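Dihydropyrimidinase (Dictyostelium discoideum, PDB 2FTW) catalyses the reversible hydrolytic ring opening of 5,6-dihydrouracil and 5,6-dihydrothymine in reductive pyrimidine breakdown, as a homotetramer with two zinc ions per subunit. Local coordinates at residues A[102-105]-A[106-109]; A[170-173]-A[174-178]; A[79-82]-A[83-86]; A[223-226]-A[227-231]. One frame throughout, in Å; residues are numbered along the deposited sequence. Where two conformers were deposited one is given.

Contact 1 of 4, residues A[102-105]-A[106-109]; sequences IPTR and GQSL
Gln107 folds its side chain back over Thr104, the two crossing at a slant, and the amide oxygen does most of the work. OE1 takes the backbone N-H of Thr104, N to OE1 3.1 Å, nearly straight at 162° and in the plane of the amide carbonyl. The hydroxyl of Thr104 comes to the same oxygen from above that plane, OG1 to OE1 3.2 Å. With CG anti to the backbone N (chi1 -169°) and an extended chain beyond it, Gln107 spans the turn and brings its amide level with Thr104. Two bonds on one oxygen help to fix the amide's rotation, and the methylene is close too, with Gln107 CB 3.1 Å from Thr104 OG1.

The backbone here makes a type II beta turn from Thr104 to Gln107, closed by Gln107 N to Thr104 O at 2.9 Å. Gly106 takes the positive phi (79°) that this turn type needs at its third position. On the buried side, Leu109 sets one methyl against the proline ring, CD2 to Pro103 CG 3.5 Å.

The turn joins strand 94-101 to helix 109-121, a beta-to-alpha connection of the barrel. Ser108 is the N-cap of that helix and bonds to Glu144, while Leu109 packs on Val141, Met145 and Leu148 of helix 139-151 and Pro103 rests on Ala112 of helix 109-121.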
# COMPACT_ATOMS: atom_id res chain seq x y z
N ILE A 102 36.54 -10.03 6.59
CA ILE A 102 36.27 -10.39 5.19
C ILE A 102 37.33 -11.34 4.66
O ILE A 102 38.37 -10.90 4.17
CB ILE A 102 36.17 -9.15 4.28
CG1 ILE A 102 35.08 -8.21 4.83
CG2 ILE A 102 35.87 -9.57 2.83
CD1 ILE A 102 34.61 -7.14 3.86
N PRO A 103 37.05 -12.66 4.77
CA PRO A 103 37.95 -13.67 4.21
C PRO A 103 38.05 -13.56 2.70
O PRO A 103 37.08 -13.21 2.02
CB PRO A 103 37.30 -15.01 4.58
CG PRO A 103 36.28 -14.69 5.62
CD PRO A 103 35.87 -13.27 5.41
N THR A 104 39.23 -13.86 2.16
CA THR A 104 39.35 -14.08 0.75
C THR A 104 38.71 -15.43 0.44
O THR A 104 38.57 -16.28 1.35
CB THR A 104 40.80 -14.07 0.29
OG1 THR A 104 41.56 -14.95 1.12
CG2 THR A 104 41.37 -12.67 0.38
N ARG A 105 38.33 -15.63 -0.82
CA ARG A 105 37.71 -16.89 -1.21
C ARG A 105 38.68 -18.03 -0.96
O ARG A 105 39.86 -17.94 -1.29
CB ARG A 105 37.29 -16.88 -2.68
CG ARG A 105 36.22 -15.85 -3.02
CD ARG A 105 35.44 -16.30 -4.25
NE ARG A 105 34.36 -17.21 -3.87
CZ ARG A 105 33.77 -18.08 -4.68
NH1 ARG A 105 32.79 -18.85 -4.22
NH2 ARG A 105 34.14 -18.19 -5.96
N GLY A 106 38.18 -19.10 -0.36
CA GLY A 106 39.02 -20.24 -0.00
C GLY A 106 39.84 -20.04 1.26
O GLY A 106 40.48 -20.99 1.71
N GLN A 107 39.83 -18.84 1.84
CA GLN A 107 40.52 -18.60 3.11
C GLN A 107 39.68 -19.01 4.33
O GLN A 107 38.47 -18.73 4.38
CB GLN A 107 40.93 -17.13 3.25
CG GLN A 107 41.87 -16.88 4.41
CD GLN A 107 42.03 -15.41 4.78
OE1 GLN A 107 41.35 -14.54 4.26
NE2 GLN A 107 42.94 -15.14 5.71
N SER A 108 40.32 -19.65 5.31
CA SER A 108 39.70 -19.95 6.62
C SER A 108 39.15 -18.70 7.31
O SER A 108 39.83 -17.66 7.37
CB SER A 108 40.72 -20.61 7.55
OG SER A 108 40.14 -20.95 8.80
N LEU A 109 37.93 -18.81 7.85
CA LEU A 109 37.30 -17.69 8.58
C LEU A 109 38.03 -17.38 9.88
O LEU A 109 38.14 -16.23 10.29
CB LEU A 109 35.84 -18.00 8.94
CG LEU A 109 34.86 -18.56 7.91
CD1 LEU A 109 33.45 -18.51 8.52
CD2 LEU A 109 34.89 -17.80 6.59

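Contact 2 of 4, residues A[170-173]-A[174-178]; sequences TDQE and MYHIF
Thr170 O receives Met174 N at 2.9 Å, almost straight (169°), at the start of helix 171-184, where Thr170 and Glu173 form a capping box. The carboxylate of Glu173 turns back to the beginning of the turn: the N-H of Thr170 meets Glu173 OE1 at 3.0 Å, on the lone pair turned away from the other oxygen. The return bond, from Glu173 N to Thr170 OG1, is weak at 3.4 Å. Together they tie the two ends of the first turn.

The tight side faces the protein interior. Met174 CG sits 3.5 Å above one face of the Phe178 ring, displaced toward the rim, and both side chains lean on Val190 of strand 188-190. Ile177 has its CG1 anti to the carbonyl carbon (chi1 -68°), which directs that branch back along the helix to Glu173 O, CG1 to O 3.2 Å. Phe178 also meets Ile235 and Ala236 of helix 223-239.

The other flank is looser and more polar. Gln172, Tyr175 and His176 are all partly exposed there and pack against Glu200 of the second subunit; Asp171, close by, bonds to Asn194 of that subunit and forms a salt bridge with Arg231 of its own chain. Tyr175 CD2 lies 3.9 Å above the plane of the His176 ring, over its centre. The imidazole itself bends back onto the helix, where His176 ND1 makes a weak bond to Gln172 O at 2.9 Å, only 129° at the hydrogen.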
# COMPACT_ATOMS: atom_id res chain seq x y z
N THR A 170 24.38 -18.11 -4.28
CA THR A 170 23.14 -18.44 -4.97
C THR A 170 22.01 -18.61 -3.94
O THR A 170 22.25 -18.58 -2.74
CB THR A 170 23.28 -19.74 -5.78
OG1 THR A 170 23.55 -20.84 -4.90
CG2 THR A 170 24.42 -19.62 -6.80
N ASP A 171 20.79 -18.81 -4.43
CA ASP A 171 19.64 -19.01 -3.56
C ASP A 171 19.79 -20.25 -2.69
O ASP A 171 19.35 -20.28 -1.54
CB ASP A 171 18.35 -19.07 -4.38
CG ASP A 171 17.86 -17.70 -4.81
OD1 ASP A 171 18.51 -16.68 -4.44
OD2 ASP A 171 16.81 -17.65 -5.51
N GLN A 172 20.42 -21.27 -3.25
CA GLN A 172 20.55 -22.56 -2.61
C GLN A 172 21.58 -22.48 -1.48
O GLN A 172 21.39 -23.06 -0.41
CB GLN A 172 20.99 -23.59 -3.65
CG GLN A 172 20.82 -25.03 -3.24
CD GLN A 172 21.62 -25.97 -4.11
OE1 GLN A 172 22.84 -25.81 -4.26
NE2 GLN A 172 20.94 -26.96 -4.69
N GLU A 173 22.66 -21.76 -1.74
CA GLU A 173 23.69 -21.51 -0.75
C GLU A 173 23.13 -20.63 0.37
O GLU A 173 23.28 -20.97 1.55
CB GLU A 173 24.91 -20.84 -1.38
CG GLU A 173 25.68 -21.76 -2.31
CD GLU A 173 26.85 -21.06 -3.00
OE1 GLU A 173 26.66 -19.95 -3.54
OE2 GLU A 173 27.96 -21.64 -3.02
N MET A 174 22.48 -19.53 0.00
CA MET A 174 21.90 -18.61 0.98
C MET A 174 20.92 -19.35 1.89
O MET A 174 20.92 -19.16 3.11
CB MET A 174 21.21 -17.43 0.27
CG MET A 174 20.43 -16.50 1.20
SD MET A 174 19.94 -14.95 0.43
CE MET A 174 21.45 -14.01 0.55
N TYR A 175 20.10 -20.22 1.30
CA TYR A 175 19.20 -21.04 2.10
C TYR A 175 19.94 -21.79 3.21
O TYR A 175 19.56 -21.69 4.37
CB TYR A 175 18.49 -22.03 1.20
CG TYR A 175 17.56 -23.01 1.88
CD1 TYR A 175 16.37 -22.59 2.46
CD2 TYR A 175 17.85 -24.36 1.90
CE1 TYR A 175 15.50 -23.50 3.06
CE2 TYR A 175 17.00 -25.27 2.48
CZ TYR A 175 15.82 -24.84 3.06
OH TYR A 175 14.99 -25.79 3.63
N HIS A 176 20.98 -22.54 2.85
CA HIS A 176 21.78 -23.32 3.80
C HIS A 176 22.61 -22.50 4.81
O HIS A 176 22.83 -22.93 5.94
CB HIS A 176 22.67 -24.31 3.03
CG HIS A 176 21.89 -25.44 2.43
ND1 HIS A 176 21.72 -25.59 1.06
CD2 HIS A 176 21.16 -26.42 3.00
CE1 HIS A 176 20.95 -26.64 0.83
NE2 HIS A 176 20.60 -27.17 1.99
N ILE A 177 23.08 -21.34 4.38
CA ILE A 177 23.78 -20.40 5.27
C ILE A 177 22.85 -19.88 6.38
O ILE A 177 23.25 -19.78 7.55
CB ILE A 177 24.37 -19.22 4.45
CG1 ILE A 177 25.52 -19.73 3.55
CG2 ILE A 177 24.88 -18.12 5.36
CD1 ILE A 177 25.96 -18.74 2.45
N PHE A 178 21.61 -19.58 6.00
CA PHE A 178 20.60 -19.11 6.94
C PHE A 178 20.16 -20.21 7.92
O PHE A 178 19.88 -19.94 9.08
CB PHE A 178 19.35 -18.59 6.20
CG PHE A 178 19.53 -17.25 5.50
CD1 PHE A 178 20.69 -16.49 5.61
CD2 PHE A 178 18.46 -16.74 4.74
CE1 PHE A 178 20.80 -15.25 4.94
CE2 PHE A 178 18.56 -15.53 4.08
CZ PHE A 178 19.73 -14.77 4.19

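Contact 3 of 4, residues A[79-82]-A[83-86]; sequences VDDF and DIGT
A chi1 of 74° tucks the carboxylate of Asp81 between its own backbone N and carbonyl carbon, and from there OD1 swings under the first turn of helix 82-91. In this N-cap position the one oxygen receives two backbone N-H groups. Ile84 N comes nearly in line with the C-O bond, N to Asp81 OD1 3.0 Å, whereas Asp83 N reaches Asp81 OD1 at 2.9 Å from above the carboxylate plane. Both bonds are bent, 137° and 131° at the hydrogen. In one of its two conformers the side chain of Ile84 crosses that of Asp81 at about a right angle, a packing that can only be tentative.

Behind the carboxylate the main chain starts its helical bonding, with Gly85 N at 2.8 Å from Asp81 O. One residue on, Thr86 also holds its hydroxyl between backbone N and carbonyl carbon, directed back at the carbonyl of Phe82. The bond from Thr86 OG1 to Phe82 O is modelled very short, so its exact length is doubtful; the hydroxyl is also partnered by Asn125, which in turn holds OD1 of Asp83. The Phe82 ring goes the other way and packs on Ile97 and Asp99 of strand 94-101 and on Trp116, Trp119 and Ala120 of helix 109-121, which joins the start of the helix to that strand and helix.

The other oxygen of Asp81, OD2, makes a salt bridge to Lys123. The cap carboxylate is therefore flanked by a lysine and by the amino end of a helix, a setting that would be expected to keep it ionised.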
# COMPACT_ATOMS: atom_id res chain seq x y z
N VAL A 79 41.95 4.04 4.09
CA VAL A 79 42.85 5.01 4.72
C VAL A 79 42.56 5.16 6.22
O VAL A 79 43.49 5.33 7.01
CB VAL A 79 42.78 6.39 4.03
CG1 VAL A 79 43.75 7.35 4.68
CG2 VAL A 79 43.10 6.28 2.56
N ASP A 80 41.27 5.15 6.57
CA ASP A 80 40.84 5.14 7.96
C ASP A 80 41.11 3.74 8.53
O ASP A 80 40.50 2.76 8.09
CB ASP A 80 39.35 5.49 8.12
CG ASP A 80 39.01 6.97 7.80
OD1 ASP A 80 39.90 7.83 7.67
OD2 ASP A 80 37.80 7.27 7.68
N ASP A 81 42.03 3.65 9.50
CA ASP A 81 42.34 2.39 10.16
C ASP A 81 41.72 2.33 11.56
O ASP A 81 40.94 3.21 11.92
CB ASP A 81 43.86 2.17 10.19
CG ASP A 81 44.56 3.06 11.21
OD1 ASP A 81 43.86 3.76 11.96
OD2 ASP A 81 45.80 3.04 11.26
N PHE A 82 42.08 1.32 12.35
CA PHE A 82 41.46 1.10 13.66
C PHE A 82 41.81 2.13 14.73
O PHE A 82 41.09 2.30 15.71
CB PHE A 82 41.78 -0.31 14.18
CG PHE A 82 40.87 -1.36 13.63
CD1 PHE A 82 39.52 -1.34 13.93
CD2 PHE A 82 41.36 -2.35 12.77
CE1 PHE A 82 38.65 -2.31 13.40
CE2 PHE A 82 40.51 -3.31 12.24
CZ PHE A 82 39.16 -3.30 12.55
N ASP A 83 42.93 2.83 14.55
CA ASP A 83 43.33 3.86 15.49
C ASP A 83 42.68 5.21 15.13
O ASP A 83 41.82 5.72 15.87
CB ASP A 83 44.86 3.94 15.52
CG ASP A 83 45.39 4.94 16.54
OD1 ASP A 83 44.58 5.66 17.18
OD2 ASP A 83 46.64 4.99 16.69
N ILE A 84 43.06 5.77 13.99
CA ILE A 84 42.52 7.03 13.46
C ILE A 84 41.00 6.96 13.34
O ILE A 84 40.28 7.92 13.56
CB ILE A 84 43.03 7.29 12.01
CG1 ILE A 84 44.56 7.30 11.92
CG2 ILE A 84 42.46 8.61 11.46
CD1 ILE A 84 45.09 6.87 10.56
N GLY A 85 40.54 5.78 12.90
CA GLY A 85 39.11 5.53 12.74
C GLY A 85 38.32 5.66 14.02
O GLY A 85 37.28 6.30 14.03
N THR A 86 38.81 5.05 15.10
CA THR A 86 38.13 5.15 16.41
C THR A 86 38.31 6.53 17.06
O THR A 86 37.48 6.94 17.89
CB THR A 86 38.59 4.05 17.40
OG1 THR A 86 40.01 3.87 17.32
CG2 THR A 86 37.91 2.74 17.09

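Contact 4 of 4, residues A[223-226]-A[227-231]; sequences ALEA and EATNR
Glu225 and Thr229 lie side by side one turn apart, pointing the same way from helix 223-239, and a water links their polar ends: it donates to Glu225 OE2 at 2.9 Å and to Thr229 OG1 at 3.1 Å. The threonine hydroxyl also leans back on the helix, Thr229 OG1 to Glu225 O 2.6 Å, because chi1 of -62° places it beside its own backbone N. That Glu225 O then has two donors on opposite faces of its carbonyl plane, the second being Thr229 N at 2.9 Å. The carboxylate of Glu225 goes on to Arg301 and the backbone N of Gln249.

Glu227 and Arg231 meet quite differently, flat and edge to edge. The guanidinium takes the carboxylate side-on: Arg231 NH2 reaches Glu227 OE1 at 2.9 Å and Arg231 NE reaches Glu227 OE2 at 3.0 Å, each on a syn lone pair, within a few degrees of the guanidinium plane and almost straight (176° and 168°). The bend at chi2 of Glu227 turns its carboxylate into position for this.

The same pair of the second subunit lies close by, with Glu227 near Glu227 and Arg231 near Arg231, but Glu227 and Arg231 also form long, weak ion pairs with their opposite charges there. Pairing within each chain and between the two should offset much of the like-charge proximity, consistent with these buried groups staying ionised at the subunit interface.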
# COMPACT_ATOMS: atom_id res chain seq x y z
N ALA A 223 15.85 -0.69 -8.09
CA ALA A 223 15.00 -1.89 -8.23
C ALA A 223 15.78 -3.22 -8.09
O ALA A 223 15.19 -4.28 -7.75
CB ALA A 223 14.24 -1.85 -9.55
N LEU A 224 17.09 -3.18 -8.34
CA LEU A 224 17.92 -4.37 -8.16
C LEU A 224 18.23 -4.61 -6.67
O LEU A 224 18.49 -5.75 -6.25
CB LEU A 224 19.22 -4.24 -8.95
CG LEU A 224 19.18 -3.93 -10.45
CD1 LEU A 224 20.59 -4.14 -10.99
CD2 LEU A 224 18.15 -4.82 -11.22
N GLU A 225 18.19 -3.53 -5.89
CA GLU A 225 18.40 -3.61 -4.45
C GLU A 225 17.12 -4.10 -3.79
O GLU A 225 17.17 -4.91 -2.88
CB GLU A 225 18.83 -2.25 -3.89
CG GLU A 225 18.88 -2.16 -2.37
CD GLU A 225 19.23 -0.74 -1.84
OE1 GLU A 225 19.37 0.22 -2.64
OE2 GLU A 225 19.40 -0.61 -0.60
N ALA A 226 15.98 -3.60 -4.28
CA ALA A 226 14.66 -3.95 -3.75
C ALA A 226 14.28 -5.38 -4.06
O ALA A 226 13.65 -6.06 -3.25
CB ALA A 226 13.61 -3.01 -4.30
N GLU A 227 14.65 -5.84 -5.24
CA GLU A 227 14.38 -7.23 -5.63
C GLU A 227 15.17 -8.20 -4.74
O GLU A 227 14.60 -9.16 -4.17
CB GLU A 227 14.72 -7.45 -7.10
CG GLU A 227 14.33 -8.82 -7.61
CD GLU A 227 15.29 -9.92 -7.16
OE1 GLU A 227 16.50 -9.79 -7.45
OE2 GLU A 227 14.84 -10.90 -6.52
N ALA A 228 16.48 -7.96 -4.62
CA ALA A 228 17.36 -8.80 -3.80
C ALA A 228 17.00 -8.75 -2.30
O ALA A 228 17.12 -9.74 -1.58
CB ALA A 228 18.82 -8.38 -4.01
N THR A 229 16.55 -7.60 -1.84
CA THR A 229 16.09 -7.46 -0.47
C THR A 229 14.87 -8.38 -0.30
O THR A 229 14.79 -9.18 0.61
CB THR A 229 15.75 -5.98 -0.13
OG1 THR A 229 16.94 -5.18 -0.26
CG2 THR A 229 15.22 -5.84 1.28
N ASN A 230 13.94 -8.27 -1.22
CA ASN A 230 12.75 -9.10 -1.21
C ASN A 230 13.05 -10.60 -1.14
O ASN A 230 12.42 -11.33 -0.37
CB ASN A 230 11.88 -8.78 -2.43
CG ASN A 230 10.50 -9.38 -2.33
OD1 ASN A 230 9.80 -9.21 -1.33
ND2 ASN A 230 10.09 -10.09 -3.39
N ARG A 231 14.00 -11.05 -1.95
CA ARG A 231 14.33 -12.47 -2.07
C ARG A 231 14.99 -13.00 -0.79
O ARG A 231 14.61 -14.06 -0.28
CB ARG A 231 15.22 -12.68 -3.30
CG ARG A 231 15.68 -14.09 -3.57
CD ARG A 231 15.95 -14.32 -5.07
NE ARG A 231 16.58 -13.16 -5.71
CZ ARG A 231 17.89 -12.94 -5.82
NH1 ARG A 231 18.77 -13.81 -5.35
NH2 ARG A 231 18.32 -11.84 -6.40
O HOH W 1 19.06 -3.21 0.75

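Overall arrangement
Contacts 2 and 4 belong together: helices 171-184 and 223-239 pack against each other, the salt bridge Asp171 to Arg231 joins them, and both meet the second subunit. Contact 4 is the most buried, and the only one with a salt bridge inside its own residues, whereas contact 2 has a small apolar inner side and a polar flank. Contacts 1 and 3 touch no other chain, and both lead into helices at their amino ends, as contact 2 does. The means differ: an aspartate cap in contact 3, a capping box in contact 2, an amide-braced turn in contact 1, which is the most exposed. Contacts 3 and 4 lie on opposite sides of the chain's centre, their own centres about 32 Å apart.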